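Local coordinates for magnesium and cobalt efflux protein CorC (Neisseria meningitidis serogroup B, PDB 3OI8) that probably plays a role in magnesium and cobalt transport, and binds adenosine in the paired CBS domains that make up most of this fragment, at residues Val8-Arg13 with Leu29-Leu33; Gly86-Asp92 with Ile108-Ala112; Ala112-Glu117 with Ala136-Asp140. One frame throughout, in Å; residues are numbered along the deposited sequence.

Overall arrangement
The three contacts follow one another along the chain. Contact 1 joins helices 5-17 and 23-35 in the N-terminal region. Contacts 2 and 3 lie in the paired CBS domains. Contact 1 stands about 39 Å from contact 2 and about 30 Å from contact 3, centre to centre, and touches neither. Contacts 2 and 3 are neighbours, with centres about 16 Å apart. They share A112, and I87 packs on I137. Contact 2 ties strand 84-89 to the loop between helix 105-108 and strand 114-116. Contact 3 pairs strands 114-116 and 135-139 at one edge of a four-stranded mixed sheet. Contacts 1 and 2 both touch the second subunit, so the dimer involves both regions.

Contact 1 (Val8-Arg13 with Leu29-Leu33); sequences VLNLLR and LEKVL
E30 places its CG beside the backbone N (chi1 -63°) and then runs extended, which carries its carboxylate across the gap between two helices to R13. The R13 chain is itself extended from CG to NE and meets E30 at about a right angle. The result is a side-on, two-nitrogen salt bridge. R13 NE donates to E30 OE2 at 3.1 Å, and R13 NH2 donates to E30 OE1 at 2.9 Å. Both oxygens lie near the guanidinium plane. The nitrogens, however, meet the carboxylate from above its plane, and the two planes are 58° apart. L9 CD2 lies against both partners: it touches E30 CG at 3.5 Å and covers one face of the R13 guanidinium, offset toward its rim. Farther in, L33 CD1 packs on V8 CG1 at 3.5 Å and meets L12 CD1 tip to tip at 4.0 Å. L12 CD2 reaches L29 CD1 at 3.9 Å. This is an antiparallel helical hairpin, with segment axes 11.0 Å apart at 170°. F21, in the turn between helices 5-17 and 23-35, covers L12 and L29. On the second subunit, A15 packs against V8 and V32 against L29, so the hairpin forms part of the dimer interface.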
loop_
_atom_site.group_PDB
_atom_site.type_symbol
_atom_site.label_atom_id
_atom_site.label_comp_id
_atom_site.label_asym_id
_atom_site.label_seq_id
_atom_site.Cartn_x
_atom_site.Cartn_y
_atom_site.Cartn_z
ATOM N N VAL A 8 -21.935 -7.647 18.353
ATOM C CA VAL A 8 -20.575 -8.123 18.103
ATOM C C VAL A 8 -19.570 -7.267 18.880
ATOM O O VAL A 8 -18.670 -7.792 19.535
ATOM C CB VAL A 8 -20.233 -8.064 16.580
ATOM C CG1 VAL A 8 -18.771 -8.392 16.354
ATOM C CG2 VAL A 8 -21.125 -9.018 15.793
ATOM N N LEU A 9 -19.745 -5.947 18.813
ATOM C CA LEU A 9 -18.940 -5.015 19.601
ATOM C C LEU A 9 -18.965 -5.346 21.095
ATOM O O LEU A 9 -17.913 -5.425 21.730
ATOM C CB LEU A 9 -19.399 -3.571 19.372
ATOM C CG LEU A 9 -18.691 -2.799 18.262
ATOM C CD1 LEU A 9 -19.303 -1.413 18.070
ATOM C CD2 LEU A 9 -17.202 -2.688 18.571
ATOM N N ASN A 10 -20.157 -5.532 21.660
ATOM C CA ASN A 10 -20.272 -5.943 23.067
ATOM C C ASN A 10 -19.496 -7.223 23.326
ATOM O O ASN A 10 -18.749 -7.339 24.305
ATOM C CB ASN A 10 -21.742 -6.160 23.475
ATOM C CG ASN A 10 -22.523 -4.873 23.545
ATOM O OD1 ASN A 10 -21.956 -3.781 23.450
ATOM N ND2 ASN A 10 -23.841 -4.988 23.707
ATOM N N LEU A 11 -19.703 -8.194 22.447
ATOM C CA LEU A 11 -19.024 -9.480 22.524
ATOM C C LEU A 11 -17.502 -9.286 22.581
ATOM O O LEU A 11 -16.819 -9.858 23.422
ATOM C CB LEU A 11 -19.386 -10.291 21.283
ATOM C CG LEU A 11 -18.778 -11.677 21.120
ATOM C CD1 LEU A 11 -19.742 -12.687 21.700
ATOM C CD2 LEU A 11 -18.504 -11.967 19.645
ATOM N N LEU A 12 -16.982 -8.454 21.687
ATOM C CA LEU A 12 -15.544 -8.224 21.624
ATOM C C LEU A 12 -15.018 -7.378 22.786
ATOM O O LEU A 12 -13.948 -7.668 23.331
ATOM C CB LEU A 12 -15.169 -7.588 20.295
ATOM C CG LEU A 12 -15.464 -8.477 19.082
ATOM C CD1 LEU A 12 -15.357 -7.671 17.804
ATOM C CD2 LEU A 12 -14.569 -9.712 19.043
ATOM N N ARG A 13 -15.754 -6.325 23.141
ATOM C CA ARG A 13 -15.378 -5.493 24.277
ATOM C C ARG A 13 -15.354 -6.343 25.536
ATOM O O ARG A 13 -14.530 -6.126 26.437
ATOM C CB ARG A 13 -16.339 -4.317 24.438
ATOM C CG ARG A 13 -15.783 -3.039 23.862
ATOM C CD ARG A 13 -16.865 -2.093 23.411
ATOM N NE ARG A 13 -16.366 -1.244 22.332
ATOM C CZ ARG A 13 -17.031 -0.218 21.812
ATOM N NH1 ARG A 13 -18.231 0.102 22.281
ATOM N NH2 ARG A 13 -16.489 0.494 20.829
ATOM N N LEU A 29 -9.830 -4.986 15.704
ATOM C CA LEU A 29 -11.076 -5.690 15.394
ATOM C C LEU A 29 -12.228 -4.734 15.135
ATOM O O LEU A 29 -13.003 -4.944 14.199
ATOM C CB LEU A 29 -11.457 -6.689 16.505
ATOM C CG LEU A 29 -10.549 -7.909 16.675
ATOM C CD1 LEU A 29 -10.985 -8.742 17.883
ATOM C CD2 LEU A 29 -10.549 -8.768 15.433
ATOM N N GLU A 30 -12.362 -3.697 15.966
ATOM C CA GLU A 30 -13.431 -2.711 15.767
ATOM C C GLU A 30 -13.244 -1.954 14.453
ATOM O O GLU A 30 -14.215 -1.596 13.778
ATOM C CB GLU A 30 -13.475 -1.702 16.915
ATOM C CG GLU A 30 -13.786 -2.304 18.274
ATOM C CD GLU A 30 -13.997 -1.245 19.340
ATOM O OE1 GLU A 30 -14.324 -0.094 18.979
ATOM O OE2 GLU A 30 -13.843 -1.563 20.538
ATOM N N LYS A 31 -11.990 -1.685 14.105
ATOM C CA LYS A 31 -11.703 -0.995 12.847
ATOM C C LYS A 31 -12.162 -1.847 11.659
ATOM O O LYS A 31 -12.773 -1.343 10.722
ATOM C CB LYS A 31 -10.212 -0.661 12.736
ATOM C CG LYS A 31 -9.890 0.347 11.648
ATOM C CD LYS A 31 -8.393 0.633 11.562
ATOM C CE LYS A 31 -8.084 1.695 10.504
ATOM N NZ LYS A 31 -8.626 1.337 9.158
ATOM N N VAL A 32 -11.884 -3.149 11.718
ATOM C CA VAL A 32 -12.317 -4.067 10.668
ATOM C C VAL A 32 -13.831 -4.074 10.557
ATOM O O VAL A 32 -14.393 -4.068 9.464
ATOM C CB VAL A 32 -11.836 -5.498 10.933
ATOM C CG1 VAL A 32 -12.638 -6.484 10.086
ATOM C CG2 VAL A 32 -10.344 -5.606 10.642
ATOM N N LEU A 33 -14.485 -4.067 11.708
ATOM C CA LEU A 33 -15.934 -4.037 11.760
ATOM C C LEU A 33 -16.509 -2.795 11.103
ATOM O O LEU A 33 -17.495 -2.878 10.371
ATOM C CB LEU A 33 -16.398 -4.090 13.207
ATOM C CG LEU A 33 -16.914 -5.462 13.617
ATOM C CD1 LEU A 33 -17.299 -5.438 15.086
ATOM C CD2 LEU A 33 -18.094 -5.826 12.751
#

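Contact 2 (Gly86-Asp92 with Ile108-Ala112); sequences GILHAKD and ILRPA
The end of strand 84-89, in the first CBS range, meets the loop after helix 105-108, which belongs to the second CBS range. A single antiparallel bridge joins them, with I87 and R110 as a hydrogen-bonded pair. I87 N donates to R110 O at 2.7 Å, and R110 N returns a bond to I87 O at 2.9 Å. R110 then extends from CG to NE along the strand end, over H89 and up to D92. Its guanidinium lies flat on the H89 imidazole, planes 13° apart and centres 3.8 Å apart. R110 CD sits over the same ring in a CH-pi contact, 3.6 Å from the centroid. D92 approaches the guanidinium edge almost in plane. D92 OD2 takes both main bonds, from R110 NE at 2.8 Å nearly along its C-O axis and from R110 NH2 at 2.9 Å through its syn lone pair. A water accepts from H89 N and donates to I108 O, so it bridges the two segments; its contact with D92 OD2 is unusually short and doubtful. L88 CD1 presses tightly on I108 CD1 at 3.5 Å. L109 lies along G86, whose missing side chain leaves room for it. H89 also packs on R73, an adenosine-binding residue, so the contact borders the nucleoside site. Two R110 donors converge on D92 OD2, and the stack and these bonds together probably hold the guanidinium flat. The nearby positive charge probably favours an ionised D92.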
loop_
_atom_site.group_PDB
_atom_site.type_symbol
_atom_site.label_atom_id
_atom_site.label_comp_id
_atom_site.label_asym_id
_atom_site.label_seq_id
_atom_site.Cartn_x
_atom_site.Cartn_y
_atom_site.Cartn_z
ATOM N N GLY A 86 -6.383 4.609 -19.448
ATOM C CA GLY A 86 -5.429 3.774 -18.758
ATOM C C GLY A 86 -4.857 4.444 -17.527
ATOM O O GLY A 86 -5.256 5.555 -17.159
ATOM N N ILE A 87 -3.915 3.751 -16.894
ATOM C CA ILE A 87 -3.220 4.248 -15.715
ATOM C C ILE A 87 -1.723 4.294 -16.027
ATOM O O ILE A 87 -1.169 3.339 -16.571
ATOM C CB ILE A 87 -3.412 3.300 -14.501
ATOM C CG1 ILE A 87 -4.887 2.943 -14.288
ATOM C CG2 ILE A 87 -2.798 3.898 -13.243
ATOM C CD1 ILE A 87 -5.789 4.122 -13.988
ATOM N N LEU A 88 -1.078 5.411 -15.700
ATOM C CA LEU A 88 0.369 5.496 -15.749
ATOM C C LEU A 88 0.892 5.436 -14.336
ATOM O O LEU A 88 0.410 6.166 -13.475
ATOM C CB LEU A 88 0.849 6.818 -16.353
ATOM C CG LEU A 88 2.365 6.950 -16.112
ATOM C CD1 LEU A 88 3.170 6.143 -17.122
ATOM C CD2 LEU A 88 2.836 8.394 -16.081
ATOM N N HIS A 89 1.875 4.563 -14.122
ATOM C CA HIS A 89 2.627 4.459 -12.872
ATOM C C HIS A 89 3.887 5.298 -12.997
ATOM O O HIS A 89 4.682 5.091 -13.914
ATOM C CB HIS A 89 3.004 2.999 -12.637
ATOM C CG HIS A 89 1.820 2.122 -12.385
ATOM N ND1 HIS A 89 1.798 1.162 -11.397
ATOM C CD2 HIS A 89 0.597 2.095 -12.965
ATOM C CE1 HIS A 89 0.617 0.567 -11.395
ATOM N NE2 HIS A 89 -0.129 1.115 -12.338
ATOM N N ALA A 90 4.057 6.249 -12.083
ATOM C CA ALA A 90 5.162 7.201 -12.151
ATOM C C ALA A 90 6.508 6.521 -12.457
ATOM O O ALA A 90 7.310 7.015 -13.253
ATOM C CB ALA A 90 5.261 7.978 -10.831
ATOM N N LYS A 91 6.762 5.393 -11.813
ATOM C CA LYS A 91 8.065 4.754 -11.948
ATOM C C LYS A 91 8.266 4.045 -13.287
ATOM O O LYS A 91 9.374 3.632 -13.602
ATOM C CB LYS A 91 8.337 3.799 -10.790
ATOM C CG LYS A 91 7.446 2.578 -10.717
ATOM C CD LYS A 91 7.787 1.775 -9.451
ATOM C CE LYS A 91 6.809 0.627 -9.198
ATOM N NZ LYS A 91 6.998 -0.512 -10.144
ATOM N N ASP A 92 7.204 3.898 -14.072
ATOM C CA ASP A 92 7.360 3.359 -15.423
ATOM C C ASP A 92 8.013 4.392 -16.338
ATOM O O ASP A 92 8.582 4.046 -17.377
ATOM C CB ASP A 92 6.017 2.848 -15.980
ATOM C CG ASP A 92 5.582 1.545 -15.319
ATOM O OD1 ASP A 92 6.458 0.874 -14.729
ATOM O OD2 ASP A 92 4.382 1.185 -15.374
ATOM N N ILE A 108 3.816 2.289 -22.206
ATOM C CA ILE A 108 3.920 2.022 -20.761
ATOM C C ILE A 108 2.584 2.142 -20.032
ATOM O O ILE A 108 2.500 1.897 -18.836
ATOM C CB ILE A 108 4.977 2.936 -20.038
ATOM C CG1 ILE A 108 4.622 4.418 -20.188
ATOM C CG2 ILE A 108 6.424 2.653 -20.518
ATOM C CD1 ILE A 108 5.586 5.348 -19.464
ATOM N N LEU A 109 1.544 2.537 -20.753
ATOM C CA LEU A 109 0.229 2.701 -20.158
ATOM C C LEU A 109 -0.354 1.350 -19.773
ATOM O O LEU A 109 -0.342 0.404 -20.566
ATOM C CB LEU A 109 -0.707 3.369 -21.167
ATOM C CG LEU A 109 -2.051 3.860 -20.654
ATOM C CD1 LEU A 109 -1.815 5.017 -19.701
ATOM C CD2 LEU A 109 -2.914 4.286 -21.830
ATOM N N ARG A 110 -0.879 1.256 -18.561
ATOM C CA ARG A 110 -1.557 0.036 -18.148
ATOM C C ARG A 110 -3.060 0.236 -18.245
ATOM O O ARG A 110 -3.536 1.362 -18.130
ATOM C CB ARG A 110 -1.163 -0.319 -16.725
ATOM C CG ARG A 110 0.347 -0.552 -16.555
ATOM C CD ARG A 110 0.728 -0.517 -15.096
ATOM N NE ARG A 110 2.174 -0.515 -14.883
ATOM C CZ ARG A 110 2.796 -1.311 -14.017
ATOM N NH1 ARG A 110 2.095 -2.181 -13.299
ATOM N NH2 ARG A 110 4.112 -1.241 -13.866
ATOM N N PRO A 111 -3.811 -0.860 -18.454
ATOM C CA PRO A 111 -5.280 -0.799 -18.499
ATOM C C PRO A 111 -5.865 -0.386 -17.147
ATOM O O PRO A 111 -5.313 -0.721 -16.107
ATOM C CB PRO A 111 -5.689 -2.239 -18.831
ATOM C CG PRO A 111 -4.487 -3.079 -18.511
ATOM C CD PRO A 111 -3.298 -2.212 -18.736
ATOM N N ALA A 112 -6.960 0.362 -17.171
ATOM C CA ALA A 112 -7.638 0.788 -15.943
ATOM C C ALA A 112 -8.611 -0.287 -15.462
ATOM O O ALA A 112 -9.285 -0.928 -16.265
ATOM C CB ALA A 112 -8.392 2.082 -16.189
HETATM O O HOH W 1 2.593 2.695 -16.230
#

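Contact 3 (Ala112-Glu117 with Ala136-Asp140); sequences AVFVPE and AIVID
V115 O accepts the 2.8 Å bond from I139 N and also receives a CA-H...O contact from V138 CA at 3.1 Å. Two groups of one strand therefore grip the same carbonyl. The strands are 114-116 and 135-139, the parallel pair of a beta-alpha-beta unit that crosses over through helix 121-130 in the second CBS domain. Two further bonds complete the ladder: I137 N to V113 O at 2.8 Å, nearly straight at 172°, and V115 N to I137 O at 2.9 Å. The segment axes are turned by 42°, a marked twist. On the face carrying F114, I137 and I139, the F114 and I137 side chains run side by side in the same direction. F114 turns its ring away from its own carbonyl carbon (chi1 -63°), which brings F114 CD1 within 3.7 Å of I137 CB and 3.5 Å of I139 CD1. On the face of V115 and V138, V115 CG2 packs on A136 CB at 4.0 Å and on V138 CG2. Strand 145-150 flanks strand 135-139 on its other edge, and V149 touches both A136 and V138. I137 also reaches I87, packing this sheet against the three-stranded sheet that holds strand 84-89. At the far end E117 CG touches V138 CG1, the two side chains crossing at about a right angle. The E117 carboxylate is held by R41 in a salt bridge and by the S146 hydroxyl. A water closes the strand pair here, accepting from E117 N and donating to I139 O at 2.8 Å.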
loop_
_atom_site.group_PDB
_atom_site.type_symbol
_atom_site.label_atom_id
_atom_site.label_comp_id
_atom_site.label_asym_id
_atom_site.label_seq_id
_atom_site.Cartn_x
_atom_site.Cartn_y
_atom_site.Cartn_z
ATOM N N ALA A 112 -6.960 0.362 -17.171
ATOM C CA ALA A 112 -7.638 0.788 -15.943
ATOM C C ALA A 112 -8.611 -0.287 -15.462
ATOM O O ALA A 112 -9.285 -0.928 -16.265
ATOM C CB ALA A 112 -8.392 2.082 -16.189
ATOM N N VAL A 113 -8.676 -0.484 -14.150
ATOM C CA VAL A 113 -9.714 -1.323 -13.562
ATOM C C VAL A 113 -10.878 -0.419 -13.156
ATOM O O VAL A 113 -10.664 0.646 -12.578
ATOM C CB VAL A 113 -9.171 -2.094 -12.352
ATOM C CG1 VAL A 113 -10.290 -2.787 -11.622
ATOM C CG2 VAL A 113 -8.125 -3.100 -12.810
ATOM N N PHE A 114 -12.097 -0.802 -13.516
ATOM C CA PHE A 114 -13.277 0.022 -13.229
ATOM C C PHE A 114 -14.141 -0.610 -12.143
ATOM O O PHE A 114 -14.289 -1.833 -12.098
ATOM C CB PHE A 114 -14.099 0.242 -14.502
ATOM C CG PHE A 114 -13.358 0.996 -15.574
ATOM C CD1 PHE A 114 -13.253 2.369 -15.520
ATOM C CD2 PHE A 114 -12.738 0.326 -16.611
ATOM C CE1 PHE A 114 -12.555 3.073 -16.507
ATOM C CE2 PHE A 114 -12.040 1.018 -17.587
ATOM C CZ PHE A 114 -11.949 2.393 -17.532
ATOM N N VAL A 115 -14.692 0.213 -11.256
ATOM C CA VAL A 115 -15.589 -0.288 -10.206
ATOM C C VAL A 115 -16.715 0.712 -9.973
ATOM O O VAL A 115 -16.511 1.916 -10.153
ATOM C CB VAL A 115 -14.853 -0.489 -8.867
ATOM C CG1 VAL A 115 -13.759 -1.564 -8.988
ATOM C CG2 VAL A 115 -14.258 0.830 -8.384
ATOM N N PRO A 116 -17.902 0.221 -9.553
ATOM C CA PRO A 116 -19.049 1.081 -9.200
ATOM C C PRO A 116 -18.908 1.648 -7.792
ATOM O O PRO A 116 -18.145 1.110 -6.988
ATOM C CB PRO A 116 -20.248 0.125 -9.229
ATOM C CG PRO A 116 -19.663 -1.288 -9.293
ATOM C CD PRO A 116 -18.161 -1.200 -9.268
ATOM N N GLU A 117 -19.646 2.711 -7.497
ATOM C CA GLU A 117 -19.531 3.406 -6.216
ATOM C C GLU A 117 -20.034 2.554 -5.052
ATOM O O GLU A 117 -19.656 2.774 -3.895
ATOM C CB GLU A 117 -20.339 4.715 -6.249
ATOM C CG GLU A 117 -19.938 5.715 -7.326
ATOM C CD GLU A 117 -20.808 6.975 -7.311
ATOM O OE1 GLU A 117 -21.598 7.143 -6.352
ATOM O OE2 GLU A 117 -20.703 7.792 -8.254
ATOM N N ALA A 136 -8.226 2.110 -8.779
ATOM C CA ALA A 136 -9.321 1.792 -9.683
ATOM C C ALA A 136 -10.035 3.084 -10.045
ATOM O O ALA A 136 -9.966 4.075 -9.313
ATOM C CB ALA A 136 -10.290 0.826 -9.048
ATOM N N ILE A 137 -10.720 3.065 -11.176
ATOM C CA ILE A 137 -11.510 4.212 -11.603
ATOM C C ILE A 137 -12.952 3.903 -11.239
ATOM O O ILE A 137 -13.455 2.823 -11.552
ATOM C CB ILE A 137 -11.404 4.409 -13.120
ATOM C CG1 ILE A 137 -9.935 4.622 -13.543
ATOM C CG2 ILE A 137 -12.366 5.523 -13.574
ATOM C CD1 ILE A 137 -9.266 5.845 -12.940
ATOM N N VAL A 138 -13.610 4.841 -10.564
ATOM C CA VAL A 138 -14.983 4.641 -10.136
ATOM C C VAL A 138 -15.929 5.157 -11.212
ATOM O O VAL A 138 -15.764 6.269 -11.707
ATOM C CB VAL A 138 -15.227 5.341 -8.806
ATOM C CG1 VAL A 138 -16.645 5.040 -8.270
ATOM C CG2 VAL A 138 -14.146 4.892 -7.812
ATOM N N ILE A 139 -16.894 4.320 -11.580
ATOM C CA ILE A 139 -17.838 4.607 -12.655
ATOM C C ILE A 139 -19.231 4.853 -12.064
ATOM O O ILE A 139 -19.650 4.149 -11.158
ATOM C CB ILE A 139 -17.914 3.403 -13.622
ATOM C CG1 ILE A 139 -16.572 3.182 -14.311
ATOM C CG2 ILE A 139 -19.019 3.594 -14.651
ATOM C CD1 ILE A 139 -16.062 4.401 -15.050
ATOM N N ASP A 140 -19.953 5.845 -12.572
ATOM C CA ASP A 140 -21.308 6.096 -12.093
ATOM C C ASP A 140 -22.286 5.138 -12.777
ATOM O O ASP A 140 -21.889 4.345 -13.633
ATOM C CB ASP A 140 -21.717 7.569 -12.297
ATOM C CG ASP A 140 -21.753 7.986 -13.761
ATOM O OD1 ASP A 140 -22.109 7.160 -14.627
ATOM O OD2 ASP A 140 -21.438 9.162 -14.049
HETATM O O HOH W 2 -21.763 3.264 -9.615
#